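Long-range contacts in 3-dehydroshikimate dehydratase (Bacillus anthracis, PDB 3DX5), which converts 3-dehydroshikimate to 3,4-dihydroxybenzoate with the aid of one manganese ion per subunit, supplying the catechol unit of the siderophore petrobactin: residues K2-R11 with F29-H38; R191-K200 with V243-E253. All coordinates share one frame; numbering follows the deposited sequence.

Contact 1: residues K2-R11 with F29-H38; sequences KYSLCTISFR and FEGIELWGTH. With DHB (3,4-dihydroxybenzoic acid), chain D.
Leu5 and Phe29 make the apolar centre on the helix-facing side of two parallel strands: CB of Leu5 stands almost over the middle of the Phe29 ring, a CH-pi contact 4.0 Å from the centroid. Further along, the methyl CG2 of Thr7 fills the notch between Ile32 and Leu34, 3.6 Å from CG2 of Ile32. At the C-terminal ends Ile8 lies over the Trp35 indole; with CG1 anti to the backbone N (chi1 -161°) the chain runs across the ring face, and CD1 also comes 3.5 Å from O1 of the bound 3,4-dihydroxybenzoate.

Main-chain bonds join the strands, the shortest being Glu33 N to Leu5 O at 2.8 Å. Past the last of them Thr7 OG1 takes over: it accepts the N-H of Trp35, the N-cap residue of the next helix, at 3.0 Å (171°), and pairs with ND1 of His38 at 2.8 Å, near the plane of the imidazole. A water links Ile8 N to Glu33 O. The indole NE1 is hydrogen-bonded to substrate-binding Tyr70.

The pair closes the beta-alpha-beta unit of strand 2-6, helix 17-26 and strand 31-35. Helix 17-26 packs on Leu5 and Ile32, helix 259-272 on Tyr3 and Phe29, while strands 249-252 and 64-68 extend the sheet on either side.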
loop_
_atom_site.group_PDB
_atom_site.type_symbol
_atom_site.label_atom_id
_atom_site.label_comp_id
_atom_site.label_asym_id
_atom_site.label_seq_id
_atom_site.Cartn_x
_atom_site.Cartn_y
_atom_site.Cartn_z
ATOM N N LYS A 2 5.315 25.340 10.931
ATOM C CA LYS A 2 5.896 24.641 9.784
ATOM C C LYS A 2 5.091 23.407 9.444
ATOM O O LYS A 2 4.855 22.567 10.304
ATOM C CB LYS A 2 7.330 24.230 10.080
ATOM C CG LYS A 2 8.315 25.369 9.855
ATOM C CD LYS A 2 9.341 25.503 10.945
ATOM C CE LYS A 2 10.259 24.306 11.071
ATOM N NZ LYS A 2 10.006 23.600 12.333
ATOM N N TYR A 3 4.715 23.304 8.180
ATOM C CA TYR A 3 3.904 22.186 7.712
ATOM C C TYR A 3 4.754 21.265 6.872
ATOM O O TYR A 3 5.630 21.718 6.091
ATOM C CB TYR A 3 2.697 22.675 6.891
ATOM C CG TYR A 3 1.743 23.397 7.776
ATOM C CD1 TYR A 3 0.936 22.671 8.665
ATOM C CD2 TYR A 3 1.671 24.794 7.781
ATOM C CE1 TYR A 3 0.071 23.330 9.560
ATOM C CE2 TYR A 3 0.785 25.486 8.671
ATOM C CZ TYR A 3 0.007 24.721 9.567
ATOM O OH TYR A 3 -0.856 25.321 10.471
ATOM N N SER A 4 4.469 19.981 7.007
ATOM C CA SER A 4 5.095 19.002 6.161
ATOM C C SER A 4 4.070 18.139 5.428
ATOM O O SER A 4 2.934 17.960 5.855
ATOM C CB SER A 4 6.102 18.134 6.948
ATOM O OG SER A 4 5.553 17.708 8.185
ATOM N N LEU A 5 4.524 17.581 4.324
ATOM C CA LEU A 5 3.757 16.678 3.515
ATOM C C LEU A 5 4.265 15.246 3.840
ATOM O O LEU A 5 5.462 15.063 3.996
ATOM C CB LEU A 5 4.108 17.082 2.075
ATOM C CG LEU A 5 3.649 16.273 0.911
ATOM C CD1 LEU A 5 3.677 17.138 -0.311
ATOM C CD2 LEU A 5 4.608 15.089 0.753
ATOM N N CYS A 6 3.396 14.242 3.916
ATOM C CA CYS A 6 3.840 12.848 4.091
ATOM C C CYS A 6 3.791 12.129 2.771
ATOM O O CYS A 6 2.738 12.105 2.136
ATOM C CB CYS A 6 2.867 12.042 4.927
ATOM S SG CYS A 6 2.368 12.821 6.349
ATOM N N THR A 7 4.880 11.481 2.393
ATOM C CA THR A 7 4.862 10.658 1.163
ATOM C C THR A 7 3.908 9.447 1.251
ATOM O O THR A 7 3.464 8.970 0.225
ATOM C CB THR A 7 6.277 10.231 0.731
ATOM O OG1 THR A 7 6.776 9.231 1.624
ATOM C CG2 THR A 7 7.229 11.461 0.728
ATOM N N ILE A 8 3.558 8.997 2.469
ATOM C CA ILE A 8 2.515 7.970 2.607
ATOM C C ILE A 8 1.159 8.388 1.958
ATOM O O ILE A 8 0.402 7.537 1.533
ATOM C CB ILE A 8 2.304 7.543 4.092
ATOM C CG1 ILE A 8 1.578 6.180 4.187
ATOM C CG2 ILE A 8 1.645 8.676 4.942
ATOM C CD1 ILE A 8 1.571 5.554 5.678
ATOM N N SER A 9 0.886 9.698 1.847
ATOM C CA SER A 9 -0.344 10.172 1.187
ATOM C C SER A 9 -0.395 9.748 -0.273
ATOM O O SER A 9 -1.469 9.758 -0.895
ATOM C CB SER A 9 -0.478 11.729 1.302
ATOM O OG SER A 9 -0.561 12.092 2.680
ATOM N N PHE A 10 0.773 9.405 -0.829
ATOM C CA PHE A 10 0.890 9.067 -2.269
ATOM C C PHE A 10 1.101 7.565 -2.496
ATOM O O PHE A 10 1.506 7.164 -3.588
ATOM C CB PHE A 10 2.061 9.870 -2.873
ATOM C CG PHE A 10 1.833 11.343 -2.825
ATOM C CD1 PHE A 10 1.166 11.983 -3.884
ATOM C CD2 PHE A 10 2.214 12.088 -1.703
ATOM C CE1 PHE A 10 0.890 13.357 -3.836
ATOM C CE2 PHE A 10 1.931 13.461 -1.629
ATOM C CZ PHE A 10 1.270 14.096 -2.696
ATOM N N ARG A 11 0.824 6.743 -1.470
ATOM C CA ARG A 11 1.134 5.280 -1.501
ATOM C C ARG A 11 0.350 4.524 -2.590
ATOM O O ARG A 11 0.725 3.410 -2.959
ATOM C CB ARG A 11 0.856 4.663 -0.114
ATOM C CG ARG A 11 -0.696 4.587 0.245
ATOM C CD ARG A 11 -0.960 4.510 1.798
ATOM N NE ARG A 11 -2.420 4.553 2.034
ATOM C CZ ARG A 11 -3.167 5.657 1.863
ATOM N NH1 ARG A 11 -2.591 6.830 1.574
ATOM N NH2 ARG A 11 -4.483 5.603 2.015
ATOM N N PHE A 29 4.936 24.047 1.698
ATOM C CA PHE A 29 5.423 23.140 2.742
ATOM C C PHE A 29 6.889 23.436 3.023
ATOM O O PHE A 29 7.641 23.840 2.127
ATOM C CB PHE A 29 5.300 21.693 2.326
ATOM C CG PHE A 29 3.892 21.217 2.231
ATOM C CD1 PHE A 29 3.217 20.764 3.372
ATOM C CD2 PHE A 29 3.213 21.286 1.025
ATOM C CE1 PHE A 29 1.890 20.323 3.287
ATOM C CE2 PHE A 29 1.906 20.843 0.923
ATOM C CZ PHE A 29 1.239 20.342 2.061
ATOM N N GLU A 30 7.314 23.224 4.255
ATOM C CA GLU A 30 8.732 23.375 4.555
ATOM C C GLU A 30 9.409 22.075 4.903
ATOM O O GLU A 30 10.611 22.042 5.221
ATOM C CB GLU A 30 8.916 24.388 5.674
ATOM C CG GLU A 30 8.738 25.800 5.152
ATOM C CD GLU A 30 8.777 26.798 6.281
ATOM O OE1 GLU A 30 9.786 26.892 6.995
ATOM O OE2 GLU A 30 7.761 27.453 6.487
ATOM N N GLY A 31 8.653 20.988 4.840
ATOM C CA GLY A 31 9.227 19.703 5.163
ATOM C C GLY A 31 8.527 18.577 4.430
ATOM O O GLY A 31 7.379 18.738 3.937
ATOM N N ILE A 32 9.237 17.455 4.327
ATOM C CA ILE A 32 8.652 16.208 3.814
ATOM C C ILE A 32 8.908 15.120 4.862
ATOM O O ILE A 32 10.044 14.934 5.305
ATOM C CB ILE A 32 9.257 15.831 2.446
ATOM C CG1 ILE A 32 8.800 16.861 1.393
ATOM C CG2 ILE A 32 8.847 14.386 2.051
ATOM C CD1 ILE A 32 9.630 16.786 0.100
ATOM N N GLU A 33 7.851 14.419 5.254
ATOM C CA GLU A 33 7.971 13.284 6.154
ATOM C C GLU A 33 7.964 12.080 5.232
ATOM O O GLU A 33 6.948 11.774 4.532
ATOM C CB GLU A 33 6.796 13.254 7.164
ATOM C CG GLU A 33 6.669 11.897 7.923
ATOM C CD GLU A 33 5.479 11.869 8.898
ATOM O OE1 GLU A 33 4.914 12.952 9.220
ATOM O OE2 GLU A 33 5.087 10.755 9.346
ATOM N N LEU A 34 9.107 11.400 5.199
ATOM C CA LEU A 34 9.348 10.382 4.201
ATOM C C LEU A 34 9.011 9.023 4.781
ATOM O O LEU A 34 9.616 8.618 5.791
ATOM C CB LEU A 34 10.823 10.410 3.783
ATOM C CG LEU A 34 11.277 9.600 2.580
ATOM C CD1 LEU A 34 10.478 9.802 1.336
ATOM C CD2 LEU A 34 12.733 10.042 2.334
ATOM N N TRP A 35 8.098 8.301 4.132
ATOM C CA TRP A 35 7.754 6.937 4.551
ATOM C C TRP A 35 9.007 6.044 4.402
ATOM O O TRP A 35 9.742 6.177 3.413
ATOM C CB TRP A 35 6.663 6.446 3.610
ATOM C CG TRP A 35 5.780 5.343 4.118
ATOM C CD1 TRP A 35 5.572 4.938 5.433
ATOM C CD2 TRP A 35 4.930 4.522 3.300
ATOM N NE1 TRP A 35 4.641 3.901 5.455
ATOM C CE2 TRP A 35 4.241 3.633 4.163
ATOM C CE3 TRP A 35 4.681 4.465 1.912
ATOM C CZ2 TRP A 35 3.321 2.681 3.675
ATOM C CZ3 TRP A 35 3.771 3.515 1.428
ATOM C CH2 TRP A 35 3.106 2.639 2.311
ATOM N N GLY A 36 9.267 5.175 5.381
ATOM C CA GLY A 36 10.483 4.392 5.420
ATOM C C GLY A 36 10.702 3.547 4.179
ATOM O O GLY A 36 11.837 3.474 3.663
ATOM N N THR A 37 9.632 2.929 3.649
ATOM C CA THR A 37 9.802 2.109 2.449
ATOM C C THR A 37 10.183 2.945 1.219
ATOM O O THR A 37 10.951 2.483 0.349
ATOM C CB THR A 37 8.545 1.230 2.144
ATOM O OG1 THR A 37 8.873 0.371 1.059
ATOM C CG2 THR A 37 7.308 2.123 1.746
ATOM N N HIS A 38 9.653 4.180 1.138
ATOM C CA HIS A 38 10.049 5.118 0.097
ATOM C C HIS A 38 11.526 5.520 0.215
ATOM O O HIS A 38 12.238 5.516 -0.795
ATOM C CB HIS A 38 9.176 6.382 0.150
ATOM C CG HIS A 38 7.763 6.156 -0.325
ATOM N ND1 HIS A 38 6.751 7.071 -0.121
ATOM C CD2 HIS A 38 7.202 5.115 -0.993
ATOM C CE1 HIS A 38 5.645 6.635 -0.703
ATOM N NE2 HIS A 38 5.887 5.441 -1.219
HETATM C C1 DHB D . -0.468 5.093 9.830
HETATM C C2 DHB D . -0.569 6.264 10.574
HETATM C C3 DHB D . -1.802 6.672 11.091
HETATM O O3 DHB D . -1.980 7.808 11.837
HETATM C C4 DHB D . -2.972 5.821 10.855
HETATM O O4 DHB D . -4.145 6.243 11.378
HETATM C C5 DHB D . -2.854 4.637 10.135
HETATM C C6 DHB D . -1.591 4.287 9.622
HETATM C C DHB D . 0.885 4.694 9.265
HETATM O O1 DHB D . 1.076 3.652 8.630
HETATM O O2 DHB D . 1.926 5.506 9.432
HETATM O O HOH W 1 5.113 25.338 5.964
HETATM O O HOH W 2 4.976 9.512 5.035
HETATM O O HOH W 3 4.113 3.964 -2.672
#

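Contact 2: residues R191-K200 with V243-E253; sequences RPWIQHYHFK and VRDTDHFASLE. With MN (manganese (II) ion), chain B; DHB (3,4-dihydroxybenzoic acid), chain D.
His198 and Glu253 meet at the manganese ion, which His198 holds through ND1 at 2.3 Å and Glu253 through both carboxylate oxygens, each at 2.4 Å. The Glu253 chain is fully extended, CG anti to the backbone N (chi1 -163°), and carries the carboxylate from the strand end to the metal; the carboxylate plane is turned 59° from the His198 imidazole. The other imidazole nitrogen, NE2, is hydrogen-bonded to Glu33, a second-shell carboxylate; held at both nitrogens, the ring is probably restrained from turning. Lys200 runs straight from CB to CE and then bends at its last torsion (chi4 -64°), which brings NZ to Glu253 OE1 in a salt bridge of 2.8 Å, from above the carboxylate plane. The same NZ donates a hydrogen bond to DHB O3, itself a ligand of the metal, and forms a salt bridge with Asp172.

On the other side of the sheet Ala250 presses CB onto the face of Phe199, 3.6 Å from the ring centroid. Tyr197 reaches back toward the turn 243-246 and gives its hydroxyl proton to Thr246 OG1 at 2.7 Å; Thr246 in turn donates to Val243 O, on a lone pair. Gln195 CA lies over one face of the His248 ring.

The strands run parallel, and main-chain hydrogen bonds linking Tyr197 and Phe199 to Phe249, Ser251 and Glu253 set their register. Glu142 and Asp172 complete the metal site, at the C-terminal ends of the strands of a xylose isomerase-like TIM barrel, where this fold places its active site.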
loop_
_atom_site.group_PDB
_atom_site.type_symbol
_atom_site.label_atom_id
_atom_site.label_comp_id
_atom_site.label_asym_id
_atom_site.label_seq_id
_atom_site.Cartn_x
_atom_site.Cartn_y
_atom_site.Cartn_z
ATOM N N ARG A 191 4.043 17.894 26.100
ATOM C CA ARG A 191 5.005 18.865 25.588
ATOM C C ARG A 191 6.518 18.559 25.754
ATOM O O ARG A 191 7.270 18.732 24.792
ATOM C CB ARG A 191 4.708 20.299 26.066
ATOM C CG ARG A 191 5.380 21.331 25.109
ATOM C CD ARG A 191 5.039 22.776 25.451
ATOM N NE ARG A 191 5.740 23.694 24.546
ATOM C CZ ARG A 191 5.400 24.966 24.343
ATOM N NH1 ARG A 191 4.357 25.505 24.977
ATOM N NH2 ARG A 191 6.122 25.705 23.507
ATOM N N PRO A 192 6.966 18.130 26.953
ATOM C CA PRO A 192 8.395 17.874 27.117
ATOM C C PRO A 192 8.971 16.811 26.169
ATOM O O PRO A 192 10.177 16.831 25.921
ATOM C CB PRO A 192 8.510 17.395 28.574
ATOM C CG PRO A 192 7.369 18.065 29.279
ATOM C CD PRO A 192 6.242 17.974 28.235
ATOM N N TRP A 193 8.127 15.920 25.640
ATOM C CA TRP A 193 8.570 14.837 24.746
ATOM C C TRP A 193 8.225 15.024 23.269
ATOM O O TRP A 193 8.662 14.266 22.431
ATOM C CB TRP A 193 7.972 13.504 25.213
ATOM C CG TRP A 193 8.406 13.162 26.576
ATOM C CD1 TRP A 193 9.559 12.514 26.926
ATOM C CD2 TRP A 193 7.730 13.488 27.811
ATOM N NE1 TRP A 193 9.625 12.388 28.297
ATOM C CE2 TRP A 193 8.522 12.977 28.864
ATOM C CE3 TRP A 193 6.529 14.148 28.122
ATOM C CZ2 TRP A 193 8.156 13.113 30.232
ATOM C CZ3 TRP A 193 6.163 14.292 29.475
ATOM C CH2 TRP A 193 6.972 13.769 30.510
ATOM N N ILE A 194 7.432 16.025 22.935
ATOM C CA ILE A 194 6.935 16.123 21.552
ATOM C C ILE A 194 8.031 16.613 20.592
ATOM O O ILE A 194 8.716 17.588 20.900
ATOM C CB ILE A 194 5.732 17.080 21.476
ATOM C CG1 ILE A 194 4.510 16.438 22.155
ATOM C CG2 ILE A 194 5.402 17.529 19.973
ATOM C CD1 ILE A 194 3.457 17.470 22.389
ATOM N N GLN A 195 8.173 15.973 19.428
ATOM C CA GLN A 195 9.098 16.490 18.402
ATOM C C GLN A 195 8.431 16.694 17.044
ATOM O O GLN A 195 9.044 17.260 16.126
ATOM C CB GLN A 195 10.307 15.572 18.244
ATOM C CG GLN A 195 11.152 15.457 19.502
ATOM C CD GLN A 195 12.160 16.573 19.645
ATOM O OE1 GLN A 195 11.812 17.723 19.920
ATOM N NE2 GLN A 195 13.436 16.231 19.471
ATOM N N HIS A 196 7.185 16.230 16.914
ATOM C CA HIS A 196 6.489 16.228 15.612
ATOM C C HIS A 196 4.991 16.088 15.844
ATOM O O HIS A 196 4.555 15.554 16.888
ATOM C CB HIS A 196 7.002 15.056 14.725
ATOM C CG HIS A 196 7.013 15.331 13.240
ATOM N ND1 HIS A 196 5.868 15.377 12.469
ATOM C CD2 HIS A 196 8.042 15.485 12.376
ATOM C CE1 HIS A 196 6.189 15.577 11.202
ATOM N NE2 HIS A 196 7.507 15.642 11.119
ATOM N N TYR A 197 4.193 16.580 14.904
ATOM C CA TYR A 197 2.727 16.339 14.954
ATOM C C TYR A 197 2.228 15.682 13.669
ATOM O O TYR A 197 2.842 15.821 12.624
ATOM C CB TYR A 197 1.913 17.633 15.111
ATOM C CG TYR A 197 2.467 18.582 16.135
ATOM C CD1 TYR A 197 2.196 18.404 17.491
ATOM C CD2 TYR A 197 3.276 19.676 15.743
ATOM C CE1 TYR A 197 2.713 19.273 18.446
ATOM C CE2 TYR A 197 3.775 20.563 16.683
ATOM C CZ TYR A 197 3.495 20.338 18.037
ATOM O OH TYR A 197 3.986 21.208 18.995
ATOM N N HIS A 198 1.083 15.015 13.773
ATOM C CA HIS A 198 0.245 14.607 12.639
ATOM C C HIS A 198 -1.084 15.306 12.791
ATOM O O HIS A 198 -1.677 15.262 13.877
ATOM C CB HIS A 198 0.013 13.079 12.659
ATOM C CG HIS A 198 1.119 12.299 12.021
ATOM N ND1 HIS A 198 1.078 10.922 11.867
ATOM C CD2 HIS A 198 2.295 12.708 11.484
ATOM C CE1 HIS A 198 2.179 10.525 11.251
ATOM N NE2 HIS A 198 2.935 11.589 11.010
ATOM N N PHE A 199 -1.563 15.917 11.712
ATOM C CA PHE A 199 -2.850 16.589 11.687
ATOM C C PHE A 199 -3.752 15.859 10.683
ATOM O O PHE A 199 -3.462 15.849 9.481
ATOM C CB PHE A 199 -2.698 18.030 11.150
ATOM C CG PHE A 199 -2.131 19.053 12.144
ATOM C CD1 PHE A 199 -1.641 18.680 13.392
ATOM C CD2 PHE A 199 -2.028 20.387 11.767
ATOM C CE1 PHE A 199 -1.107 19.638 14.273
ATOM C CE2 PHE A 199 -1.505 21.357 12.633
ATOM C CZ PHE A 199 -1.044 20.980 13.897
ATOM N N LYS A 200 -4.852 15.269 11.140
ATOM C CA LYS A 200 -5.870 14.788 10.198
ATOM C C LYS A 200 -7.207 14.898 10.922
ATOM O O LYS A 200 -7.234 15.096 12.143
ATOM C CB LYS A 200 -5.567 13.350 9.674
ATOM C CG LYS A 200 -5.441 12.238 10.772
ATOM C CD LYS A 200 -5.249 10.857 10.098
ATOM C CE LYS A 200 -5.175 9.703 11.122
ATOM N NZ LYS A 200 -3.973 9.810 12.025
ATOM N N VAL A 243 -0.080 25.096 19.258
ATOM C CA VAL A 243 1.169 24.550 18.787
ATOM C C VAL A 243 1.924 25.469 17.821
ATOM O O VAL A 243 3.100 25.230 17.524
ATOM C CB VAL A 243 0.999 23.114 18.212
ATOM C CG1 VAL A 243 0.209 22.230 19.227
ATOM C CG2 VAL A 243 0.320 23.145 16.854
ATOM N N ARG A 244 1.286 26.539 17.379
ATOM C CA ARG A 244 1.899 27.381 16.335
ATOM C C ARG A 244 3.198 28.059 16.693
ATOM O O ARG A 244 3.910 28.458 15.788
ATOM C CB ARG A 244 0.931 28.412 15.728
ATOM C CG ARG A 244 0.639 29.628 16.556
ATOM C CD ARG A 244 -0.551 30.276 15.922
ATOM N NE ARG A 244 -0.818 31.659 16.316
ATOM C CZ ARG A 244 -1.163 32.080 17.537
ATOM N NH1 ARG A 244 -1.249 31.243 18.569
ATOM N NH2 ARG A 244 -1.395 33.368 17.736
ATOM N N ASP A 245 3.509 28.192 17.980
ATOM C CA ASP A 245 4.796 28.758 18.404
ATOM C C ASP A 245 5.664 27.709 19.103
ATOM O O ASP A 245 6.364 28.010 20.076
ATOM C CB ASP A 245 4.599 29.942 19.361
ATOM C CG ASP A 245 3.878 31.094 18.720
ATOM O OD1 ASP A 245 4.517 31.835 17.936
ATOM O OD2 ASP A 245 2.675 31.275 19.013
ATOM N N THR A 246 5.570 26.471 18.635
ATOM C CA THR A 246 6.570 25.440 18.932
ATOM C C THR A 246 7.335 25.330 17.629
ATOM O O THR A 246 6.880 25.831 16.588
ATOM C CB THR A 246 5.970 24.037 19.320
ATOM O OG1 THR A 246 5.265 23.476 18.204
ATOM C CG2 THR A 246 4.995 24.150 20.492
ATOM N N ASP A 247 8.474 24.654 17.682
ATOM C CA ASP A 247 9.345 24.578 16.535
ATOM C C ASP A 247 9.125 23.315 15.684
ATOM O O ASP A 247 9.821 23.113 14.690
ATOM C CB ASP A 247 10.795 24.665 17.023
ATOM C CG ASP A 247 11.109 26.007 17.677
ATOM O OD1 ASP A 247 10.566 27.034 17.233
ATOM O OD2 ASP A 247 11.901 26.033 18.635
ATOM N N HIS A 248 8.156 22.487 16.059
ATOM C CA HIS A 248 7.992 21.142 15.440
ATOM C C HIS A 248 7.153 21.183 14.192
ATOM O O HIS A 248 6.267 22.046 14.038
ATOM C CB HIS A 248 7.423 20.140 16.452
ATOM C CG HIS A 248 8.100 20.214 17.791
ATOM N ND1 HIS A 248 9.469 20.113 17.942
ATOM C CD2 HIS A 248 7.600 20.449 19.034
ATOM C CE1 HIS A 248 9.780 20.241 19.226
ATOM N NE2 HIS A 248 8.660 20.451 19.906
ATOM N N PHE A 249 7.465 20.295 13.260
ATOM C CA PHE A 249 6.678 20.203 12.048
ATOM C C PHE A 249 5.334 19.549 12.350
ATOM O O PHE A 249 5.249 18.619 13.182
ATOM C CB PHE A 249 7.424 19.360 11.005
ATOM C CG PHE A 249 8.437 20.157 10.184
ATOM C CD1 PHE A 249 9.794 20.240 10.585
ATOM C CD2 PHE A 249 8.033 20.824 9.026
ATOM C CE1 PHE A 249 10.719 20.997 9.830
ATOM C CE2 PHE A 249 8.941 21.552 8.258
ATOM C CZ PHE A 249 10.296 21.647 8.656
ATOM N N ALA A 250 4.301 19.997 11.642
ATOM C CA ALA A 250 3.029 19.290 11.652
ATOM C C ALA A 250 2.813 18.751 10.270
ATOM O O ALA A 250 2.741 19.525 9.313
ATOM C CB ALA A 250 1.857 20.258 12.053
ATOM N N SER A 251 2.692 17.427 10.142
ATOM C CA SER A 251 2.381 16.837 8.842
ATOM C C SER A 251 0.872 16.821 8.579
ATOM O O SER A 251 0.104 16.473 9.481
ATOM C CB SER A 251 2.872 15.386 8.808
ATOM O OG SER A 251 4.235 15.353 8.444
ATOM N N LEU A 252 0.464 17.124 7.342
ATOM C CA LEU A 252 -0.912 16.982 6.926
ATOM C C LEU A 252 -1.083 15.528 6.486
ATOM O O LEU A 252 -0.827 15.189 5.319
ATOM C CB LEU A 252 -1.276 17.972 5.778
ATOM C CG LEU A 252 -0.998 19.449 6.103
ATOM C CD1 LEU A 252 -1.487 20.355 4.972
ATOM C CD2 LEU A 252 -1.633 19.862 7.479
ATOM N N GLU A 253 -1.469 14.671 7.429
ATOM C CA GLU A 253 -1.496 13.239 7.188
ATOM C C GLU A 253 -2.771 12.839 6.474
ATOM O O GLU A 253 -3.703 12.293 7.103
ATOM C CB GLU A 253 -1.414 12.487 8.515
ATOM C CG GLU A 253 -1.024 11.012 8.350
ATOM C CD GLU A 253 -0.953 10.285 9.690
ATOM O OE1 GLU A 253 -1.717 10.668 10.605
ATOM O OE2 GLU A 253 -0.128 9.341 9.826
HETATM MN MN MN B . -0.546 9.355 12.165
HETATM C C1 DHB D . -0.468 5.093 9.830
HETATM C C2 DHB D . -0.569 6.264 10.574
HETATM C C3 DHB D . -1.802 6.672 11.091
HETATM O O3 DHB D . -1.980 7.808 11.837
HETATM C C4 DHB D . -2.972 5.821 10.855
HETATM O O4 DHB D . -4.145 6.243 11.378
HETATM C C5 DHB D . -2.854 4.637 10.135
HETATM C C6 DHB D . -1.591 4.287 9.622
HETATM C C DHB D . 0.885 4.694 9.265
HETATM O O1 DHB D . 1.076 3.652 8.630
HETATM O O2 DHB D . 1.926 5.506 9.432
HETATM O O HOH W 4 7.335 20.647 22.444
HETATM O O HOH W 5 9.666 18.376 13.831
HETATM O O HOH W 6 11.459 19.694 16.073
#

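In the fold
Both contacts are buried parallel strand pairs of one barrel, and strands 2-6 and 249-252 are neighbours in it, so the two form adjoining parts of the same wall. Contact 1 belongs to a single beta-alpha-beta unit and holds no metal ligand; contact 2 spans a longer connection, carries metal ligands and has an exposed end around Arg191 and Asp245. They meet, among other places, at Ser251, whose OG probably hydrogen-bonds both Glu33 OE1 (2.6 Å) and Ser4 OG. Each also touches the bound dihydroxybenzoate: contact 1 through the apolar tip of Ile8, contact 2 through Lys200 and the manganese. The second subunit packs against contact 1 at residues 35-38, whereas contact 2 touches no other chain of the dimer.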